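Beta/alpha-amylase (Paenibacillus polymyxa, PDB 3VOC) hydrolyses alpha-1,4-glucosidic linkages of starch, its N-terminal beta-amylase domain, the part in this crystal, releasing maltose from the non-reducing ends of chains. Local coordinates at residues A[178-183]-A[297-302]; A[230-235]-A[291-296]; A[284-289]-A[333-338]; A[319-324]-A[339-344]. One frame throughout, in Å; residues are numbered along the deposited sequence. Where two conformers were deposited one is given.

Interaction 1: A[178-183]-A[297-302]; sequences PGRGKF and EQAGGY. With EDO (1,2-ethanediol), chain E.
The methyl group of Ala-299 points toward segment 178-183, where Arg-180, Gly-181 and Lys-182 close round it. The carbonyl oxygens of Lys-182 and Arg-180 lie 3.7 and 3.8 Å from Ala-299 CB, and NH1 of Arg-180 approaches the same methyl obliquely. A small side chain suits this place, because loop backbone comes right up to the helix: the CA atoms of Phe-183 and Ala-299 are 4.7 Å apart. Phe-183 has CG anti to its carbonyl carbon (chi1 -69°), which lays the CD2-CE2 side of the ring along the last helical turn; CD2 is 3.8 Å from Ala-299 CA, and the carbonyl oxygen of Gln-298 meets the ring edge near its plane, 3.6 Å from CE2. The Arg-180 guanidinium forms salt bridges with Glu-113 and Asp-229. Gly-181 has backbone angles that would press a CB against the preceding carbonyl oxygen. Gly-301, with positive phi, ends the helix in a Schellman motif: Tyr-302 N bonds to Glu-297 O at 2.8 Å and Gly-301 N to Gln-298 O at 2.9 Å. O1 of a 1,2-ethanediol, probably from the crystallisation liquor, donates to Tyr-302 O and takes a weak bond from Gln-298 NE2. In this family 14 TIM barrel, the loop between strand 153-156 and helix 188-202 thus meets the end of helix 295-300, and Leu-246 of helix 240-268 packs on Phe-183 and Gln-298.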
loop_
_atom_site.group_PDB
_atom_site.type_symbol
_atom_site.label_atom_id
_atom_site.label_comp_id
_atom_site.label_asym_id
_atom_site.label_seq_id
_atom_site.Cartn_x
_atom_site.Cartn_y
_atom_site.Cartn_z
ATOM N N PRO A 178 -5.990 -7.042 18.013
ATOM C CA PRO A 178 -5.629 -7.732 16.767
ATOM C C PRO A 178 -6.839 -8.217 15.952
ATOM O O PRO A 178 -6.810 -9.320 15.420
ATOM C CB PRO A 178 -4.861 -8.946 17.289
ATOM C CG PRO A 178 -5.663 -9.331 18.571
ATOM C CD PRO A 178 -6.243 -8.011 19.104
ATOM N N GLY A 179 -7.889 -7.404 15.867
ATOM C CA GLY A 179 -9.091 -7.769 15.101
ATOM C C GLY A 179 -8.715 -8.096 13.663
ATOM O O GLY A 179 -7.838 -7.450 13.071
ATOM N N ARG A 180 -9.345 -9.112 13.090
ATOM C CA ARG A 180 -9.008 -9.480 11.709
ATOM C C ARG A 180 -9.500 -8.415 10.740
ATOM O O ARG A 180 -9.101 -8.400 9.573
ATOM C CB ARG A 180 -9.582 -10.845 11.315
ATOM C CG ARG A 180 -11.084 -10.906 11.360
ATOM C CD ARG A 180 -11.723 -11.733 10.232
ATOM N NE ARG A 180 -13.158 -11.488 10.358
ATOM C CZ ARG A 180 -13.958 -11.019 9.410
ATOM N NH1 ARG A 180 -13.518 -10.829 8.167
ATOM N NH2 ARG A 180 -15.227 -10.778 9.705
ATOM N N GLY A 181 -10.366 -7.532 11.233
ATOM C CA GLY A 181 -11.022 -6.558 10.374
ATOM C C GLY A 181 -12.234 -7.177 9.713
ATOM O O GLY A 181 -12.794 -8.176 10.212
ATOM N N LYS A 182 -12.656 -6.594 8.590
ATOM C CA LYS A 182 -13.884 -7.042 7.919
ATOM C C LYS A 182 -13.714 -6.992 6.403
ATOM O O LYS A 182 -12.953 -6.154 5.894
ATOM C CB LYS A 182 -15.084 -6.169 8.332
ATOM C CG LYS A 182 -15.506 -6.359 9.782
ATOM C CD LYS A 182 -16.598 -5.404 10.220
ATOM C CE LYS A 182 -16.910 -5.591 11.721
ATOM N NZ LYS A 182 -17.989 -4.638 12.153
ATOM N N PHE A 183 -14.416 -7.892 5.699
ATOM C CA PHE A 183 -14.547 -7.814 4.237
ATOM C C PHE A 183 -15.189 -6.481 3.826
ATOM O O PHE A 183 -15.994 -5.927 4.565
ATOM C CB PHE A 183 -15.361 -9.000 3.681
ATOM C CG PHE A 183 -14.654 -10.328 3.782
ATOM C CD1 PHE A 183 -15.205 -11.365 4.520
ATOM C CD2 PHE A 183 -13.454 -10.552 3.121
ATOM C CE1 PHE A 183 -14.557 -12.594 4.624
ATOM C CE2 PHE A 183 -12.792 -11.794 3.216
ATOM C CZ PHE A 183 -13.349 -12.815 3.964
ATOM N N GLU A 297 -5.307 -11.073 6.542
ATOM C CA GLU A 297 -4.858 -11.056 5.159
ATOM C C GLU A 297 -6.034 -11.208 4.193
ATOM O O GLU A 297 -6.129 -10.472 3.211
ATOM C CB GLU A 297 -3.852 -12.181 4.927
ATOM C CG GLU A 297 -2.532 -11.994 5.657
ATOM C CD GLU A 297 -1.754 -13.299 5.842
ATOM O OE1 GLU A 297 -0.831 -13.555 5.047
ATOM O OE2 GLU A 297 -2.050 -14.054 6.806
ATOM N N GLN A 298 -6.922 -12.160 4.465
ATOM C CA GLN A 298 -8.064 -12.404 3.582
ATOM C C GLN A 298 -9.014 -11.193 3.516
ATOM O O GLN A 298 -9.432 -10.787 2.414
ATOM C CB GLN A 298 -8.791 -13.696 3.981
ATOM C CG GLN A 298 -7.969 -14.932 3.566
ATOM C CD GLN A 298 -8.445 -16.250 4.133
ATOM O OE1 GLN A 298 -9.518 -16.355 4.720
ATOM N NE2 GLN A 298 -7.621 -17.283 3.956
ATOM N N ALA A 299 -9.317 -10.598 4.673
ATOM C CA ALA A 299 -10.187 -9.410 4.691
ATOM C C ALA A 299 -9.569 -8.254 3.917
ATOM O O ALA A 299 -10.280 -7.478 3.274
ATOM C CB ALA A 299 -10.521 -8.993 6.118
ATOM N N GLY A 300 -8.245 -8.143 3.986
ATOM C CA GLY A 300 -7.518 -7.122 3.248
ATOM C C GLY A 300 -7.466 -7.372 1.748
ATOM O O GLY A 300 -7.121 -6.476 0.982
ATOM N N GLY A 301 -7.786 -8.598 1.337
ATOM C CA GLY A 301 -7.873 -8.929 -0.080
ATOM C C GLY A 301 -6.852 -9.955 -0.520
ATOM O O GLY A 301 -6.698 -10.183 -1.712
ATOM N N TYR A 302 -6.143 -10.578 0.425
ATOM C CA TYR A 302 -5.041 -11.473 0.058
ATOM C C TYR A 302 -5.425 -12.924 0.204
ATOM O O TYR A 302 -5.452 -13.476 1.313
ATOM C CB TYR A 302 -3.771 -11.174 0.860
ATOM C CG TYR A 302 -3.292 -9.738 0.750
ATOM C CD1 TYR A 302 -3.650 -8.933 -0.338
ATOM C CD2 TYR A 302 -2.473 -9.187 1.732
ATOM C CE1 TYR A 302 -3.211 -7.606 -0.430
ATOM C CE2 TYR A 302 -2.041 -7.870 1.657
ATOM C CZ TYR A 302 -2.395 -7.086 0.564
ATOM O OH TYR A 302 -1.935 -5.779 0.500
HETATM C C1 EDO E . -3.695 -15.372 2.992
HETATM O O1 EDO E . -4.886 -16.024 2.544
HETATM C C2 EDO E . -2.544 -15.829 2.116
HETATM O O2 EDO E . -2.194 -17.159 2.522
#

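Interaction 2: A[230-235]-A[291-296]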
loop_
_atom_site.group_PDB
_atom_site.type_symbol
_atom_site.label_atom_id
_atom_site.label_comp_id
_atom_site.label_asym_id
_atom_site.label_seq_id
_atom_site.Cartn_x
_atom_site.Cartn_y
_atom_site.Cartn_z
ATOM N N GLY A 230 -16.731 -16.317 11.026
ATOM C CA GLY A 230 -16.785 -17.776 10.943
ATOM C C GLY A 230 -16.556 -18.302 9.544
ATOM O O GLY A 230 -16.889 -19.438 9.247
ATOM N N PHE A 231 -15.935 -17.492 8.692
ATOM C CA PHE A 231 -15.860 -17.824 7.288
ATOM C C PHE A 231 -14.992 -19.058 7.060
ATOM O O PHE A 231 -15.255 -19.837 6.159
ATOM C CB PHE A 231 -15.410 -16.608 6.472
ATOM C CG PHE A 231 -15.404 -16.843 4.995
ATOM C CD1 PHE A 231 -16.590 -17.057 4.303
ATOM C CD2 PHE A 231 -14.209 -16.857 4.294
ATOM C CE1 PHE A 231 -16.577 -17.296 2.934
ATOM C CE2 PHE A 231 -14.193 -17.084 2.925
ATOM C CZ PHE A 231 -15.376 -17.302 2.252
ATOM N N TYR A 232 -13.981 -19.271 7.900
ATOM C CA TYR A 232 -13.222 -20.524 7.814
ATOM C C TYR A 232 -13.979 -21.681 8.481
ATOM O O TYR A 232 -14.249 -22.721 7.841
ATOM C CB TYR A 232 -11.802 -20.380 8.402
ATOM C CG TYR A 232 -11.007 -21.669 8.380
ATOM C CD1 TYR A 232 -10.368 -22.102 7.211
ATOM C CD2 TYR A 232 -10.914 -22.473 9.526
ATOM C CE1 TYR A 232 -9.643 -23.300 7.191
ATOM C CE2 TYR A 232 -10.198 -23.673 9.517
ATOM C CZ TYR A 232 -9.572 -24.080 8.352
ATOM O OH TYR A 232 -8.870 -25.265 8.360
ATOM N N THR A 233 -14.335 -21.490 9.755
ATOM C CA THR A 233 -14.918 -22.569 10.563
ATOM C C THR A 233 -16.297 -23.084 10.108
ATOM O O THR A 233 -16.675 -24.222 10.430
ATOM C CB THR A 233 -14.986 -22.192 12.058
ATOM O OG1 THR A 233 -15.533 -20.886 12.192
ATOM C CG2 THR A 233 -13.603 -22.210 12.673
ATOM N N ASN A 234 -17.044 -22.256 9.380
ATOM C CA ASN A 234 -18.374 -22.639 8.889
ATOM C C ASN A 234 -18.358 -23.340 7.515
ATOM O O ASN A 234 -19.400 -23.575 6.916
ATOM C CB ASN A 234 -19.356 -21.441 8.920
ATOM C CG ASN A 234 -19.081 -20.384 7.829
ATOM O OD1 ASN A 234 -18.408 -20.637 6.816
ATOM N ND2 ASN A 234 -19.630 -19.177 8.042
ATOM N N GLY A 235 -17.169 -23.685 7.029
ATOM C CA GLY A 235 -17.043 -24.294 5.711
ATOM C C GLY A 235 -16.974 -23.289 4.565
ATOM O O GLY A 235 -16.832 -23.688 3.406
ATOM N N ALA A 291 -9.061 -20.745 14.538
ATOM C CA ALA A 291 -10.464 -20.541 14.136
ATOM C C ALA A 291 -10.618 -19.637 12.906
ATOM O O ALA A 291 -11.627 -19.724 12.191
ATOM C CB ALA A 291 -11.279 -19.965 15.316
ATOM N N MET A 292 -9.650 -18.764 12.653
ATOM C CA MET A 292 -9.697 -17.884 11.483
ATOM C C MET A 292 -8.311 -17.699 10.848
ATOM O O MET A 292 -7.819 -16.560 10.752
ATOM C CB MET A 292 -10.338 -16.534 11.845
ATOM C CG MET A 292 -9.665 -15.806 13.031
ATOM S SD MET A 292 -10.134 -14.072 13.253
ATOM C CE MET A 292 -11.914 -14.284 13.456
ATOM N N PRO A 293 -7.672 -18.805 10.411
ATOM C CA PRO A 293 -6.299 -18.698 9.916
ATOM C C PRO A 293 -6.209 -17.732 8.732
ATOM O O PRO A 293 -7.028 -17.799 7.794
ATOM C CB PRO A 293 -5.954 -20.139 9.498
ATOM C CG PRO A 293 -7.285 -20.756 9.173
ATOM C CD PRO A 293 -8.252 -20.140 10.138
ATOM N N HIS A 294 -5.239 -16.818 8.806
ATOM C CA HIS A 294 -5.035 -15.799 7.766
ATOM C C HIS A 294 -6.249 -14.878 7.566
ATOM O O HIS A 294 -6.421 -14.291 6.495
ATOM C CB HIS A 294 -4.569 -16.443 6.442
ATOM C CG HIS A 294 -3.313 -17.255 6.592
ATOM N ND1 HIS A 294 -2.073 -16.677 6.753
ATOM C CD2 HIS A 294 -3.118 -18.595 6.665
ATOM C CE1 HIS A 294 -1.161 -17.627 6.894
ATOM N NE2 HIS A 294 -1.771 -18.798 6.843
ATOM N N GLY A 295 -7.054 -14.720 8.619
ATOM C CA GLY A 295 -8.287 -13.948 8.535
ATOM C C GLY A 295 -8.050 -12.488 8.196
ATOM O O GLY A 295 -8.835 -11.889 7.447
ATOM N N THR A 296 -6.959 -11.925 8.714
ATOM C CA THR A 296 -6.641 -10.498 8.477
ATOM C C THR A 296 -6.236 -10.247 7.016
ATOM O O THR A 296 -6.747 -9.328 6.355
ATOM C CB THR A 296 -5.555 -10.012 9.440
ATOM O OG1 THR A 296 -5.900 -10.408 10.780
ATOM C CG2 THR A 296 -5.383 -8.479 9.372
HETATM O O HOH W 1 -13.650 -18.624 10.663
#
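Tyr-232 and Met-292 bring the two backbones closest, with CA atoms 5.7 Å apart, and Thr-233 follows opposite Ala-291. Each segment contains a beta turn. Tyr-232 to Gly-235 form a type I beta turn, in which Gly-235 readily takes the positive phi that follows; Met-292 to Gly-295 form a type II turn closed by Gly-295 N to Met-292 O at 2.9 Å. His-294 in that turn is the N-cap position of the helix that starts at Gly-295. A water ties the two backbones together, accepting from Thr-233 N and donating to Ala-291 O at 2.8 Å from that oxygen.

The side-chain contact is chiefly a CH-pi interaction. Pro-293 sets CG over the centre of the Tyr-232 ring, 3.8 Å from the centroid and only 6° off the ring normal, while its CD lies 3.6 Å from Tyr-232 CD2. Having CG anti to the backbone N (chi1 178°) carries the tyrosine ring out to meet the proline. Proline suits the place twice over: its rigid ring offers C-H groups to the aromatic face, and its fixed phi of -59° fits the second position of the turn. Alongside, the methyl CG2 of Thr-233 lies against the Ala-291 backbone, 3.2 Å from Ala-291 O, a close approach of carbon to oxygen, with Ala-291 CB touching at the margin.

This is surface packing, away from the annotated sites. It joins the loop between helices 205-212 and 240-268 to the loop that leads from strand 275-279 into helix 295-300.

Interaction 3: A[284-289]-A[333-338]; sequences HWQMNN and PNYSLP
His-284 and Ser-336 meet where two loops of the TIM barrel, following the C-terminal ends of strands 275-279 and 318-321, run side by side; His-284 is a probable substrate-binding residue, by similarity. Its ring owes its place to a chi1 of 59°, CG between the backbone N and the carbonyl carbon. One face is covered by Trp-285 CE3, and ND1 at the edge shares a 2.7 Å hydrogen bond with Ser-336 OG. The serine hydroxyl thus helps fix how the imidazole is turned, while Pro-338 packs its CB against His-284 CB. Backbone bonds join the loops: Leu-337 N to His-284 O, Gln-286 N to Asn-334 O at 2.8 Å and nearly straight (174°), and Met-287 N to Tyr-335 O. Gln-286 folds back at chi2, bringing NE2 into a long, bent bond with Pro-333 O; Pro-178 O is its stronger partner, and a water runs beside the direct bond to Pro-333 O. Met-287 applies its flexible thioether to Leu-337, SD 3.7 Å from CB and in contact with Leu-337 O at 3.3 Å. Asn-288 stands its amide at 78° to the Tyr-335 ring with OD1 at the ring edge, its ND2 bonding to Gly-330 O. The broad tyrosine ring gives the Asn-288 to Asn-289 backbone a flat surface: Asn-289 CA lies over its centre, 3.6 Å from the centroid.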
loop_
_atom_site.group_PDB
_atom_site.type_symbol
_atom_site.label_atom_id
_atom_site.label_comp_id
_atom_site.label_asym_id
_atom_site.label_seq_id
_atom_site.Cartn_x
_atom_site.Cartn_y
_atom_site.Cartn_z
ATOM N N HIS A 284 0.012 -9.090 9.392
ATOM C CA HIS A 284 0.773 -10.122 10.081
ATOM C C HIS A 284 0.038 -10.777 11.256
ATOM O O HIS A 284 0.528 -11.756 11.816
ATOM C CB HIS A 284 2.121 -9.553 10.574
ATOM C CG HIS A 284 1.984 -8.383 11.507
ATOM N ND1 HIS A 284 1.701 -8.525 12.851
ATOM C CD2 HIS A 284 2.088 -7.050 11.285
ATOM C CE1 HIS A 284 1.624 -7.331 13.414
ATOM N NE2 HIS A 284 1.852 -6.418 12.485
ATOM N N TRP A 285 -1.118 -10.242 11.627
ATOM C CA TRP A 285 -1.841 -10.767 12.793
ATOM C C TRP A 285 -2.992 -11.685 12.386
ATOM O O TRP A 285 -3.483 -11.605 11.256
ATOM C CB TRP A 285 -2.292 -9.627 13.709
ATOM C CG TRP A 285 -3.212 -8.598 13.113
ATOM C CD1 TRP A 285 -4.562 -8.504 13.303
ATOM C CD2 TRP A 285 -2.844 -7.467 12.298
ATOM N NE1 TRP A 285 -5.057 -7.407 12.631
ATOM C CE2 TRP A 285 -4.026 -6.752 12.016
ATOM C CE3 TRP A 285 -1.630 -6.997 11.774
ATOM C CZ2 TRP A 285 -4.038 -5.594 11.222
ATOM C CZ3 TRP A 285 -1.641 -5.835 10.977
ATOM C CH2 TRP A 285 -2.841 -5.158 10.711
ATOM N N GLN A 286 -3.395 -12.580 13.292
ATOM C CA GLN A 286 -4.336 -13.679 12.972
ATOM C C GLN A 286 -3.838 -14.635 11.880
ATOM O O GLN A 286 -4.629 -15.350 11.253
ATOM C CB GLN A 286 -5.738 -13.144 12.635
ATOM C CG GLN A 286 -6.305 -12.188 13.687
ATOM C CD GLN A 286 -6.335 -12.791 15.093
ATOM O OE1 GLN A 286 -6.175 -13.999 15.273
ATOM N NE2 GLN A 286 -6.519 -11.943 16.095
ATOM N N MET A 287 -2.525 -14.668 11.658
ATOM C CA MET A 287 -1.978 -15.578 10.672
ATOM C C MET A 287 -2.227 -17.035 11.068
ATOM O O MET A 287 -2.686 -17.824 10.242
ATOM C CB MET A 287 -0.471 -15.327 10.445
ATOM C CG MET A 287 -0.179 -14.071 9.600
ATOM S SD MET A 287 1.595 -13.721 9.574
ATOM C CE MET A 287 2.201 -15.101 8.585
ATOM N N ASN A 288 -1.934 -17.388 12.319
ATOM C CA ASN A 288 -2.064 -18.780 12.756
ATOM C C ASN A 288 -3.183 -19.014 13.780
ATOM O O ASN A 288 -3.133 -19.972 14.538
ATOM C CB ASN A 288 -0.721 -19.322 13.295
ATOM C CG ASN A 288 -0.228 -18.544 14.485
ATOM O OD1 ASN A 288 -0.280 -17.316 14.486
ATOM N ND2 ASN A 288 0.263 -19.248 15.511
ATOM N N ASN A 289 -4.189 -18.147 13.785
ATOM C CA ASN A 289 -5.376 -18.347 14.603
ATOM C C ASN A 289 -6.076 -19.631 14.141
ATOM O O ASN A 289 -6.417 -19.765 12.972
ATOM C CB ASN A 289 -6.315 -17.135 14.475
ATOM C CG ASN A 289 -7.486 -17.175 15.462
ATOM O OD1 ASN A 289 -7.762 -16.200 16.155
ATOM N ND2 ASN A 289 -8.190 -18.280 15.492
ATOM N N PRO A 333 -3.336 -13.777 21.980
ATOM C CA PRO A 333 -4.421 -13.702 21.008
ATOM C C PRO A 333 -4.068 -13.014 19.673
ATOM O O PRO A 333 -4.938 -12.899 18.821
ATOM C CB PRO A 333 -5.471 -12.876 21.750
ATOM C CG PRO A 333 -4.651 -11.884 22.542
ATOM C CD PRO A 333 -3.328 -12.603 22.879
ATOM N N ASN A 334 -2.830 -12.551 19.499
ATOM C CA ASN A 334 -2.475 -11.767 18.298
ATOM C C ASN A 334 -2.208 -12.618 17.065
ATOM O O ASN A 334 -2.418 -12.166 15.913
ATOM C CB ASN A 334 -1.272 -10.861 18.583
ATOM C CG ASN A 334 -1.566 -9.846 19.673
ATOM O OD1 ASN A 334 -2.730 -9.531 19.946
ATOM N ND2 ASN A 334 -0.523 -9.324 20.297
ATOM N N TYR A 335 -1.743 -13.843 17.325
ATOM C CA TYR A 335 -1.388 -14.810 16.302
ATOM C C TYR A 335 -0.570 -14.147 15.199
ATOM O O TYR A 335 -0.907 -14.226 14.016
ATOM C CB TYR A 335 -2.644 -15.493 15.758
ATOM C CG TYR A 335 -3.314 -16.400 16.766
ATOM C CD1 TYR A 335 -2.763 -17.649 17.085
ATOM C CD2 TYR A 335 -4.482 -16.004 17.418
ATOM C CE1 TYR A 335 -3.371 -18.490 18.021
ATOM C CE2 TYR A 335 -5.107 -16.841 18.353
ATOM C CZ TYR A 335 -4.550 -18.081 18.639
ATOM O OH TYR A 335 -5.149 -18.905 19.563
ATOM N N SER A 336 0.516 -13.499 15.616
ATOM C CA SER A 336 1.272 -12.598 14.746
ATOM C C SER A 336 2.611 -13.214 14.347
ATOM O O SER A 336 3.445 -13.496 15.200
ATOM C CB SER A 336 1.500 -11.261 15.462
ATOM O OG SER A 336 2.350 -10.422 14.705
ATOM N N LEU A 337 2.821 -13.392 13.046
ATOM C CA LEU A 337 4.051 -13.992 12.541
ATOM C C LEU A 337 4.661 -13.148 11.408
ATOM O O LEU A 337 4.818 -13.637 10.292
ATOM C CB LEU A 337 3.783 -15.432 12.075
ATOM C CG LEU A 337 3.383 -16.436 13.162
ATOM C CD1 LEU A 337 2.779 -17.701 12.535
ATOM C CD2 LEU A 337 4.587 -16.774 14.069
ATOM N N PRO A 338 5.003 -11.875 11.700
ATOM C CA PRO A 338 5.470 -10.967 10.646
ATOM C C PRO A 338 6.771 -11.389 10.005
ATOM O O PRO A 338 6.974 -11.117 8.835
ATOM C CB PRO A 338 5.649 -9.617 11.375
ATOM C CG PRO A 338 5.793 -9.984 12.828
ATOM C CD PRO A 338 4.926 -11.204 13.013
HETATM O O HOH W 2 -7.457 -13.605 18.746
#

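Interaction 4: A[319-324]-A[339-344]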
loop_
_atom_site.group_PDB
_atom_site.type_symbol
_atom_site.label_atom_id
_atom_site.label_comp_id
_atom_site.label_asym_id
_atom_site.label_seq_id
_atom_site.Cartn_x
_atom_site.Cartn_y
_atom_site.Cartn_z
ATOM N N LEU A 319 8.081 -4.436 -5.989
ATOM C CA LEU A 319 7.250 -4.708 -4.812
ATOM C C LEU A 319 7.916 -4.169 -3.560
ATOM O O LEU A 319 9.075 -4.490 -3.278
ATOM C CB LEU A 319 7.001 -6.222 -4.671
ATOM C CG LEU A 319 6.342 -6.710 -3.371
ATOM C CD1 LEU A 319 4.966 -6.124 -3.310
ATOM C CD2 LEU A 319 6.263 -8.245 -3.340
ATOM N N THR A 320 7.180 -3.349 -2.812
ATOM C CA THR A 320 7.618 -2.911 -1.499
ATOM C C THR A 320 6.842 -3.733 -0.473
ATOM O O THR A 320 5.601 -3.843 -0.534
ATOM C CB THR A 320 7.377 -1.401 -1.292
ATOM O OG1 THR A 320 8.202 -0.663 -2.207
ATOM C CG2 THR A 320 7.678 -0.969 0.164
ATOM N N PHE A 321 7.571 -4.331 0.453
ATOM C CA PHE A 321 6.928 -4.998 1.561
ATOM C C PHE A 321 7.398 -4.373 2.863
ATOM O O PHE A 321 8.350 -3.589 2.874
ATOM C CB PHE A 321 7.140 -6.527 1.522
ATOM C CG PHE A 321 6.138 -7.283 2.355
ATOM C CD1 PHE A 321 4.779 -7.226 2.040
ATOM C CD2 PHE A 321 6.541 -8.008 3.477
ATOM C CE1 PHE A 321 3.828 -7.899 2.833
ATOM C CE2 PHE A 321 5.597 -8.699 4.275
ATOM C CZ PHE A 321 4.246 -8.637 3.953
ATOM N N THR A 322 6.711 -4.707 3.952
ATOM C CA THR A 322 6.891 -4.029 5.229
ATOM C C THR A 322 6.994 -5.053 6.360
ATOM O O THR A 322 7.000 -6.268 6.105
ATOM C CB THR A 322 5.722 -3.036 5.466
ATOM O OG1 THR A 322 5.906 -2.369 6.713
ATOM C CG2 THR A 322 4.385 -3.765 5.473
ATOM N N CYS A 323 7.076 -4.569 7.597
ATOM C CA CYS A 323 7.279 -5.407 8.795
ATOM C C CYS A 323 8.653 -6.064 8.888
ATOM O O CYS A 323 8.851 -6.966 9.719
ATOM C CB CYS A 323 6.217 -6.498 8.955
ATOM S SG CYS A 323 4.584 -5.911 8.810
ATOM N N LEU A 324 9.604 -5.588 8.084
ATOM C CA LEU A 324 10.957 -6.139 8.098
ATOM C C LEU A 324 11.658 -6.099 9.465
ATOM O O LEU A 324 12.587 -6.887 9.724
ATOM C CB LEU A 324 11.830 -5.460 7.040
ATOM C CG LEU A 324 11.862 -6.176 5.693
ATOM C CD1 LEU A 324 10.507 -6.112 4.980
ATOM C CD2 LEU A 324 12.942 -5.541 4.816
ATOM N N SER A 339 7.660 -12.041 10.758
ATOM C CA SER A 339 8.948 -12.432 10.192
ATOM C C SER A 339 8.772 -13.557 9.163
ATOM O O SER A 339 9.374 -13.531 8.087
ATOM C CB SER A 339 9.924 -12.839 11.308
ATOM O OG SER A 339 11.174 -13.177 10.758
ATOM N N THR A 340 7.939 -14.545 9.499
ATOM C CA THR A 340 7.509 -15.579 8.545
ATOM C C THR A 340 6.800 -14.974 7.330
ATOM O O THR A 340 7.005 -15.409 6.207
ATOM C CB THR A 340 6.584 -16.603 9.252
ATOM O OG1 THR A 340 7.366 -17.403 10.158
ATOM C CG2 THR A 340 5.845 -17.519 8.251
ATOM N N LEU A 341 5.950 -13.977 7.556
ATOM C CA LEU A 341 5.236 -13.311 6.451
ATOM C C LEU A 341 6.218 -12.646 5.480
ATOM O O LEU A 341 6.113 -12.829 4.252
ATOM C CB LEU A 341 4.218 -12.298 6.994
ATOM C CG LEU A 341 3.412 -11.456 6.003
ATOM C CD1 LEU A 341 2.581 -12.345 5.077
ATOM C CD2 LEU A 341 2.520 -10.480 6.791
ATOM N N VAL A 342 7.181 -11.912 6.034
ATOM C CA VAL A 342 8.243 -11.318 5.218
ATOM C C VAL A 342 8.967 -12.395 4.404
ATOM O O VAL A 342 9.189 -12.218 3.208
ATOM C CB VAL A 342 9.277 -10.533 6.072
ATOM C CG1 VAL A 342 10.475 -10.111 5.195
ATOM C CG2 VAL A 342 8.616 -9.294 6.743
ATOM N N ASP A 343 9.339 -13.504 5.057
ATOM C CA ASP A 343 10.006 -14.612 4.347
ATOM C C ASP A 343 9.136 -15.147 3.210
ATOM O O ASP A 343 9.622 -15.333 2.103
ATOM C CB ASP A 343 10.368 -15.764 5.284
ATOM C CG ASP A 343 11.428 -15.390 6.306
ATOM O OD1 ASP A 343 11.981 -14.271 6.234
ATOM O OD2 ASP A 343 11.698 -16.230 7.200
ATOM N N THR A 344 7.853 -15.367 3.497
ATOM C CA THR A 344 6.906 -15.875 2.497
ATOM C C THR A 344 6.839 -14.967 1.274
ATOM O O THR A 344 7.097 -15.411 0.156
ATOM C CB THR A 344 5.499 -16.064 3.104
ATOM O OG1 THR A 344 5.572 -17.053 4.139
ATOM C CG2 THR A 344 4.501 -16.543 2.020
#
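The Phe-321 ring meets helix 338-352 with its edge. Leu-341 CD2 and Val-342 CG2 both lie at that edge in the ring plane, and the ring's closest touch is Phe-321 CZ to Leu-341 CG at 3.6 Å. CE2 reaches the helix backbone, 3.8 Å from Val-342 CA. The ring is delivered there by a chi1 of -161°, with CG anti to the backbone N, and a thin aromatic edge can fit beside two successive branched residues. Val-342 spreads its methyls between two parts of the following loop: CG2 meets the carbonyl oxygens of Thr-322, at 3.5 Å, and Cys-323, whereas CG1 touches Leu-324 CD1 at 4.0 Å. Phe-321 also packs on Val-345, further along the helix. The contact belongs to the beta-alpha-beta unit made by strand 318-321, helix 338-352 and strand 356-359, the repeating element of the barrel. Thr-322, a substrate-binding residue by similarity, points its CB away from the helix. Every touching residue is buried and the side chains that meet are apolar, though two backbone carbonyl oxygens also rest on the Val-342 methyl, which implies that shape and exclusion of water, rather than directed bonds, hold segment 319-324 against the helix.

The four contacts form a connected patch running from the surface to the barrel. Interaction 2, the outermost, has its centre about 24 Å from that of the chain, interaction 4 about 13 Å. Helix 295-300 belongs to both interactions 1 and 2, whose centres are about 10 Å apart. Probable hydrogen bonds tie interaction 3 to interaction 1, Gln-286 NE2 to Pro-178 O (2.7 Å) and Trp-285 NE1 to Gly-179 O, and to interaction 2, Thr-296 OG1 to Trp-285 O (2.7 Å). His-284 CD2 packs 3.7 Å from Cys-323 SG, bringing interactions 3 and 4 together near the probable substrate binders Thr-322 and Ala-361, whose side chains lie about 7 and 6 Å from that of His-284.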